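Local atomic coordinates of beta sliding clamp (Borrelia burgdorferi, PDB entry 6DJ8), a protein that probably tethers DNA polymerases and other proteins to DNA as a ring-shaped head-to-tail homodimer, making replication processive. Residues 218-223 against 256-261. Numbering follows the deposited sequence.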
ATOM      1  N   PHE A 218      -9.072  -4.561  36.955  1.00 37.02           N
ATOM      2  CA  PHE A 218      -7.986  -3.816  36.335  1.00 40.77           C
ATOM      3  C   PHE A 218      -8.380  -3.391  34.931  1.00 42.83           C
ATOM      4  O   PHE A 218      -9.009  -4.156  34.196  1.00 34.93           O
ATOM      5  CB  PHE A 218      -6.692  -4.653  36.261  1.00 41.29           C
ATOM      6  CG  PHE A 218      -6.324  -5.325  37.562  1.00 48.51           C
ATOM      7  CD1 PHE A 218      -5.835  -4.581  38.622  1.00 49.22           C
ATOM      8  CD2 PHE A 218      -6.461  -6.696  37.717  1.00 45.16           C
ATOM      9  CE1 PHE A 218      -5.495  -5.195  39.835  1.00 48.79           C
ATOM     10  CE2 PHE A 218      -6.134  -7.317  38.919  1.00 51.39           C
ATOM     11  CZ  PHE A 218      -5.645  -6.564  39.985  1.00 49.28           C
ATOM     12  N   ILE A 219      -7.979  -2.175  34.565  1.00 39.31           N
ATOM     13  CA  ILE A 219      -8.241  -1.598  33.253  1.00 38.00           C
ATOM     14  C   ILE A 219      -6.896  -1.298  32.610  1.00 42.24           C
ATOM     15  O   ILE A 219      -6.132  -0.467  33.122  1.00 37.83           O
ATOM     16  CB  ILE A 219      -9.090  -0.323  33.337  1.00 39.46           C
ATOM     17  CG1 ILE A 219     -10.393  -0.587  34.099  1.00 43.70           C
ATOM     18  CG2 ILE A 219      -9.373   0.227  31.936  1.00 37.74           C
ATOM     19  CD1 ILE A 219     -11.040   0.655  34.569  1.00 44.32           C
ATOM     20  N   VAL A 220      -6.619  -1.963  31.499  1.00 34.09           N
ATOM     21  CA  VAL A 220      -5.340  -1.880  30.794  1.00 36.47           C
ATOM     22  C   VAL A 220      -5.561  -1.185  29.455  1.00 31.56           C
ATOM     23  O   VAL A 220      -6.391  -1.643  28.666  1.00 38.09           O
ATOM     24  CB  VAL A 220      -4.732  -3.273  30.568  1.00 37.25           C
ATOM     25  CG1 VAL A 220      -3.368  -3.139  29.884  1.00 40.46           C
ATOM     26  CG2 VAL A 220      -4.613  -4.021  31.895  1.00 36.61           C
ATOM     27  N   PRO A 221      -4.831  -0.120  29.150  1.00 37.99           N
ATOM     28  CA  PRO A 221      -4.996   0.537  27.848  1.00 37.03           C
ATOM     29  C   PRO A 221      -4.796  -0.461  26.726  1.00 31.66           C
ATOM     30  O   PRO A 221      -3.928  -1.333  26.792  1.00 30.37           O
ATOM     31  CB  PRO A 221      -3.917   1.626  27.841  1.00 34.70           C
ATOM     32  CG  PRO A 221      -3.669   1.911  29.306  1.00 47.12           C
ATOM     33  CD  PRO A 221      -3.770   0.540  29.938  1.00 42.01           C
ATOM     34  N   VAL A 222      -5.652  -0.362  25.707  1.00 30.03           N
ATOM     35  CA  VAL A 222      -5.640  -1.379  24.672  1.00 30.22           C
ATOM     36  C   VAL A 222      -4.330  -1.371  23.876  1.00 30.22           C
ATOM     37  O   VAL A 222      -3.960  -2.401  23.308  1.00 31.87           O
ATOM     38  CB  VAL A 222      -6.866  -1.218  23.748  1.00 28.51           C
ATOM     39  CG1 VAL A 222      -6.767   0.081  22.886  1.00 32.40           C
ATOM     40  CG2 VAL A 222      -7.006  -2.459  22.865  1.00 37.21           C
ATOM     41  N   LYS A 223      -3.607  -0.253  23.826  1.00 30.33           N
ATOM     42  CA  LYS A 223      -2.456  -0.190  22.912  1.00 36.29           C
ATOM     43  C   LYS A 223      -1.480  -1.333  23.163  1.00 36.95           C
ATOM     44  O   LYS A 223      -1.000  -1.963  22.210  1.00 34.70           O
ATOM     45  CB  LYS A 223      -1.738   1.154  23.023  1.00 39.93           C
ATOM     46  CG  LYS A 223      -0.483   1.260  22.137  1.00 41.27           C
ATOM     47  CD  LYS A 223       0.174   2.616  22.257  1.00 41.48           C
ATOM     48  CE  LYS A 223       1.383   2.748  21.302  1.00 41.33           C
ATOM     49  NZ  LYS A 223       2.061   4.062  21.510  1.00 44.14           N
ATOM     50  N   ILE A 256       7.505  -6.441  29.062  1.00 30.55           N
ATOM     51  CA  ILE A 256       6.730  -5.265  28.687  1.00 38.97           C
ATOM     52  C   ILE A 256       5.889  -4.860  29.884  1.00 40.01           C
ATOM     53  O   ILE A 256       5.377  -5.721  30.607  1.00 42.05           O
ATOM     54  CB  ILE A 256       5.822  -5.537  27.466  1.00 40.31           C
ATOM     55  CG1 ILE A 256       6.485  -6.525  26.513  1.00 43.03           C
ATOM     56  CG2 ILE A 256       5.499  -4.242  26.715  1.00 35.08           C
ATOM     57  CD1 ILE A 256       5.599  -6.957  25.415  1.00 41.73           C
ATOM     58  N   ALA A 257       5.722  -3.556  30.077  1.00 40.80           N
ATOM     59  CA  ALA A 257       4.896  -3.056  31.164  1.00 44.17           C
ATOM     60  C   ALA A 257       4.207  -1.775  30.722  1.00 40.43           C
ATOM     61  O   ALA A 257       4.674  -1.080  29.812  1.00 40.93           O
ATOM     62  CB  ALA A 257       5.721  -2.806  32.435  1.00 43.82           C
ATOM     63  N   CYS A 258       3.084  -1.467  31.380  1.00 33.30           N
ATOM     64  CA  CYS A 258       2.417  -0.189  31.166  1.00 36.55           C
ATOM     65  C   CYS A 258       1.617   0.146  32.412  1.00 38.67           C
ATOM     66  O   CYS A 258       1.500  -0.669  33.329  1.00 38.24           O
ATOM     67  CB  CYS A 258       1.520  -0.227  29.925  1.00 36.99           C
ATOM     68  SG  CYS A 258      -0.012  -1.230  30.117  1.00 35.58           S
ATOM     69  N   SER A 259       1.079   1.364  32.447  1.00 40.15           N
ATOM     70  CA  SER A 259       0.269   1.799  33.580  1.00 40.46           C
ATOM     71  C   SER A 259      -1.182   1.402  33.383  1.00 41.08           C
ATOM     72  O   SER A 259      -1.688   1.344  32.254  1.00 37.05           O
ATOM     73  CB  SER A 259       0.337   3.311  33.776  1.00 43.80           C
ATOM     74  OG  SER A 259       1.614   3.696  34.225  1.00 44.82           O
ATOM     75  N   LEU A 260      -1.849   1.130  34.501  1.00 38.61           N
ATOM     76  CA  LEU A 260      -3.281   0.901  34.484  1.00 42.06           C
ATOM     77  C   LEU A 260      -4.033   2.228  34.444  1.00 46.22           C
ATOM     78  O   LEU A 260      -3.521   3.283  34.821  1.00 48.00           O
ATOM     79  CB  LEU A 260      -3.709   0.099  35.714  1.00 44.69           C
ATOM     80  CG  LEU A 260      -2.977  -1.230  35.911  1.00 48.50           C
ATOM     81  CD1 LEU A 260      -3.376  -1.853  37.240  1.00 55.13           C
ATOM     82  CD2 LEU A 260      -3.242  -2.193  34.761  1.00 44.52           C
ATOM     83  N   ILE A 261      -5.270   2.164  33.972  1.00 45.91           N
ATOM     84  CA  ILE A 261      -6.182   3.297  34.033  1.00 46.17           C
ATOM     85  C   ILE A 261      -6.894   3.195  35.371  1.00 50.28           C
ATOM     86  O   ILE A 261      -7.475   2.149  35.680  1.00 47.54           O
ATOM     87  CB  ILE A 261      -7.168   3.254  32.855  1.00 47.64           C
ATOM     88  CG1 ILE A 261      -6.393   3.372  31.545  1.00 43.97           C
ATOM     89  CG2 ILE A 261      -8.174   4.395  32.944  1.00 48.13           C
ATOM     90  CD1 ILE A 261      -7.032   2.633  30.418  1.00 47.09           C
TER
HETATM   91  O   HOH W   1      -7.539  -0.249  36.678  1.00 42.63           O
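I261 meets strand 218-221 with both its backbone and its side chain. Its N donates to I219 O at 2.9 Å, a nearly straight bond (169° at the hydrogen). L260 CA also comes within 3.4 Å of I219 O, in a bent CA-H...O contact. One water completes the link: it accepts from I219 N and donates to I261 O. Both backbone polar groups of I219 are thus used by I261, one directly and one through water.

The I261 side chain turns toward the strand. With CG1 anti to the carbonyl carbon (chi1 -63°), its CD1 reaches P221 CG at 3.6 Å and also packs on I219 CG2. The I261 side chain and the proline ring point opposite ways as they pass, whereas the I261 and I219 side chains cross nearly perpendicularly. The proline ring also rests on backbone, with P221 CD 3.2 Å from S259 O.

L260 packs with both methyls. L260 CD2 touches V220 CG2 at 3.7 Å, and L260 CD1 meets F218 CD1 obliquely to the ring. C258 SG lies 3.9 Å from V220 CG1 and also nears P221 CD.

F247 of strand 246-251 touches V220, C258 and L260 and joins them in one apolar cluster. F218 stacks on F242. Backbone bonds from F218 to F185 and from V220 to V183 hold the strand to its sheet.

Segments 218-221 and 256-259 run at 111° to each other and lie in different sheets. Both are in the central domain, but each sheet continues into a neighbouring domain. The direct backbone bond comes from the loop just after 254-259. The contact therefore joins two sheets mainly through apolar packing, with one direct hydrogen bond and one water bridge fixing where the loop crosses the edge strand.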